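PDB 4FD5: arylalkylamine N-Acetyltransferase 2, which probably transfers an acyl group from acyl-coenzyme A to the amine of arylalkylamines such as dopamine and serotonin. Local coordinates for residues G82-N87 against I130-I135. Residues are numbered along the deposited sequence; the frame is centred on the assembly and turned at random.
Sequences GILYGN and IFEIRI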
loop_
_atom_site.group_PDB
_atom_site.type_symbol
_atom_site.label_atom_id
_atom_site.label_comp_id
_atom_site.label_asym_id
_atom_site.label_seq_id
_atom_site.Cartn_x
_atom_site.Cartn_y
_atom_site.Cartn_z
ATOM N N GLY A 82 -6.242 -3.983 3.081
ATOM C CA GLY A 82 -6.689 -5.346 2.808
ATOM C C GLY A 82 -6.523 -6.272 3.992
ATOM O O GLY A 82 -5.839 -5.962 4.957
ATOM N N ILE A 83 -7.159 -7.436 3.922
ATOM C CA ILE A 83 -7.041 -8.412 4.995
ATOM C C ILE A 83 -6.178 -9.588 4.552
ATOM O O ILE A 83 -6.477 -10.222 3.545
ATOM C CB ILE A 83 -8.425 -8.936 5.413
ATOM C CG1 ILE A 83 -9.324 -7.756 5.782
ATOM C CG2 ILE A 83 -8.279 -9.889 6.599
ATOM C CD1 ILE A 83 -10.798 -8.122 5.956
ATOM N N LEU A 84 -5.101 -9.849 5.293
ATOM C CA LEU A 84 -4.236 -10.996 5.043
ATOM C C LEU A 84 -4.570 -12.123 6.002
ATOM O O LEU A 84 -4.658 -11.908 7.205
ATOM C CB LEU A 84 -2.777 -10.608 5.264
ATOM C CG LEU A 84 -2.166 -9.676 4.230
ATOM C CD1 LEU A 84 -0.826 -9.182 4.746
ATOM C CD2 LEU A 84 -2.005 -10.396 2.885
ATOM N N TYR A 85 -4.720 -13.336 5.474
ATOM C CA TYR A 85 -4.964 -14.504 6.328
ATOM C C TYR A 85 -3.747 -15.422 6.459
ATOM O O TYR A 85 -3.030 -15.669 5.489
ATOM C CB TYR A 85 -6.168 -15.301 5.823
ATOM C CG TYR A 85 -7.441 -14.493 5.821
ATOM C CD1 TYR A 85 -8.151 -14.294 6.986
ATOM C CD2 TYR A 85 -7.907 -13.900 4.661
ATOM C CE1 TYR A 85 -9.315 -13.548 7.000
ATOM C CE2 TYR A 85 -9.067 -13.148 4.664
ATOM C CZ TYR A 85 -9.765 -12.980 5.838
ATOM O OH TYR A 85 -10.921 -12.232 5.849
ATOM N N GLY A 86 -3.531 -15.922 7.672
ATOM C CA GLY A 86 -2.431 -16.827 7.944
ATOM C C GLY A 86 -2.567 -18.173 7.257
ATOM O O GLY A 86 -1.571 -18.869 7.034
ATOM N N ASN A 87 -3.796 -18.552 6.914
ATOM C CA ASN A 87 -4.024 -19.860 6.298
ATOM C C ASN A 87 -4.075 -19.820 4.770
ATOM O O ASN A 87 -4.378 -20.825 4.116
ATOM C CB ASN A 87 -5.277 -20.534 6.871
ATOM C CG ASN A 87 -6.540 -19.777 6.542
ATOM O OD1 ASN A 87 -6.501 -18.773 5.826
ATOM N ND2 ASN A 87 -7.677 -20.257 7.055
ATOM N N ILE A 130 -4.180 -10.370 9.589
ATOM C CA ILE A 130 -3.453 -9.109 9.747
ATOM C C ILE A 130 -4.080 -8.046 8.863
ATOM O O ILE A 130 -4.483 -8.320 7.735
ATOM C CB ILE A 130 -1.965 -9.279 9.385
ATOM C CG1 ILE A 130 -1.259 -10.102 10.471
ATOM C CG2 ILE A 130 -1.270 -7.910 9.226
ATOM C CD1 ILE A 130 0.212 -10.396 10.181
ATOM N N PHE A 131 -4.133 -6.821 9.378
ATOM C CA PHE A 131 -4.728 -5.696 8.665
ATOM C C PHE A 131 -3.619 -4.973 7.900
ATOM O O PHE A 131 -2.710 -4.411 8.518
ATOM C CB PHE A 131 -5.370 -4.773 9.702
ATOM C CG PHE A 131 -6.228 -3.674 9.126
ATOM C CD1 PHE A 131 -5.656 -2.516 8.626
ATOM C CD2 PHE A 131 -7.612 -3.771 9.164
ATOM C CE1 PHE A 131 -6.455 -1.477 8.118
ATOM C CE2 PHE A 131 -8.425 -2.740 8.669
ATOM C CZ PHE A 131 -7.848 -1.587 8.147
ATOM N N GLU A 132 -3.696 -4.992 6.564
ATOM C CA GLU A 132 -2.616 -4.460 5.729
ATOM C C GLU A 132 -2.961 -3.134 5.048
ATOM O O GLU A 132 -3.920 -3.050 4.272
ATOM C CB GLU A 132 -2.184 -5.499 4.672
ATOM C CG GLU A 132 -0.922 -5.087 3.915
ATOM C CD GLU A 132 -0.545 -6.059 2.805
ATOM O OE1 GLU A 132 -1.432 -6.792 2.289
ATOM O OE2 GLU A 132 0.654 -6.069 2.436
ATOM N N ILE A 133 -2.158 -2.104 5.317
ATOM C CA ILE A 133 -2.312 -0.823 4.637
ATOM C C ILE A 133 -1.565 -0.954 3.315
ATOM O O ILE A 133 -0.352 -1.160 3.297
ATOM C CB ILE A 133 -1.707 0.336 5.456
ATOM C CG1 ILE A 133 -2.369 0.453 6.820
ATOM C CG2 ILE A 133 -1.857 1.669 4.714
ATOM C CD1 ILE A 133 -1.474 1.124 7.861
ATOM N N ARG A 134 -2.288 -0.855 2.206
ATOM C CA ARG A 134 -1.698 -1.108 0.896
ATOM C C ARG A 134 -1.394 0.152 0.115
ATOM O O ARG A 134 -0.348 0.234 -0.543
ATOM C CB ARG A 134 -2.591 -2.038 0.077
ATOM C CG ARG A 134 -2.693 -3.390 0.737
ATOM C CD ARG A 134 -3.514 -4.396 -0.077
ATOM N NE ARG A 134 -3.439 -5.686 0.596
ATOM C CZ ARG A 134 -4.322 -6.672 0.480
ATOM N NH1 ARG A 134 -5.375 -6.552 -0.322
ATOM N NH2 ARG A 134 -4.136 -7.790 1.175
ATOM N N ILE A 135 -2.326 1.105 0.146
ATOM C CA ILE A 135 -2.094 2.389 -0.502
ATOM C C ILE A 135 -2.461 3.512 0.450
ATOM O O ILE A 135 -3.500 3.449 1.096
ATOM C CB ILE A 135 -2.957 2.552 -1.775
ATOM C CG1 ILE A 135 -2.448 1.611 -2.867
ATOM C CG2 ILE A 135 -2.935 4.000 -2.250
ATOM C CD1 ILE A 135 -3.198 1.756 -4.187
HETATM O O HOH W 1 -5.365 -10.282 0.874
#
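Gly82 and Glu132 hold each other by two backbone hydrogen bonds, Gly82 N to Glu132 O and Glu132 N to Gly82 O, each 2.8 Å. Leu84 and Ile130 form the second such pair, Leu84 N to Ile130 O and Ile130 N to Leu84 O, both 2.9 Å. Between them Ile83 and Phe131 make a non-hydrogen-bonded pair, in the alternation of an antiparallel ladder.

Arg134 reaches back over this ladder, its chain extended from CG to NE to carry the guanidinium over Gly82. The guanidinium grips Glu132 side-on through two nitrogens, both on one oxygen: Glu132 OE1 lies 2.8 Å from Arg134 NE and 3.1 Å from Arg134 NH2. The NE bond comes from above the carboxylate plane. A water links Arg134 NH2 to Ile83 O, and Thr59 takes a bond from NH1, so all three nitrogens are engaged, fixing the group's rotation.

The bare CA of Gly82 sits over the centre of one guanidinium face, 3.6 Å from Arg134 CZ. Leu84 CD2 lies at the guanidinium edge, near its plane, and Leu84 CD1 is 3.5 Å from Glu132 OE1. Nearer the backbone, Leu84 CB meets Ile130 CB at 4.4 Å.

Strands 75-85 and 129-138 are central neighbours in the mixed sheet of this GNAT fold. Arg134 and Ile135 both face Leu80 in a classic beta bulge, a feature of this strand in GNAT enzymes, probably near the acyl-CoA site. Strand 166-171 flanks 129-138 in parallel on its other edge. Phe122 of helix 121-125 touches Leu84 and Ile130, whereas Phe131, on the opposite sheet face, meets Phe164 edge-to-face.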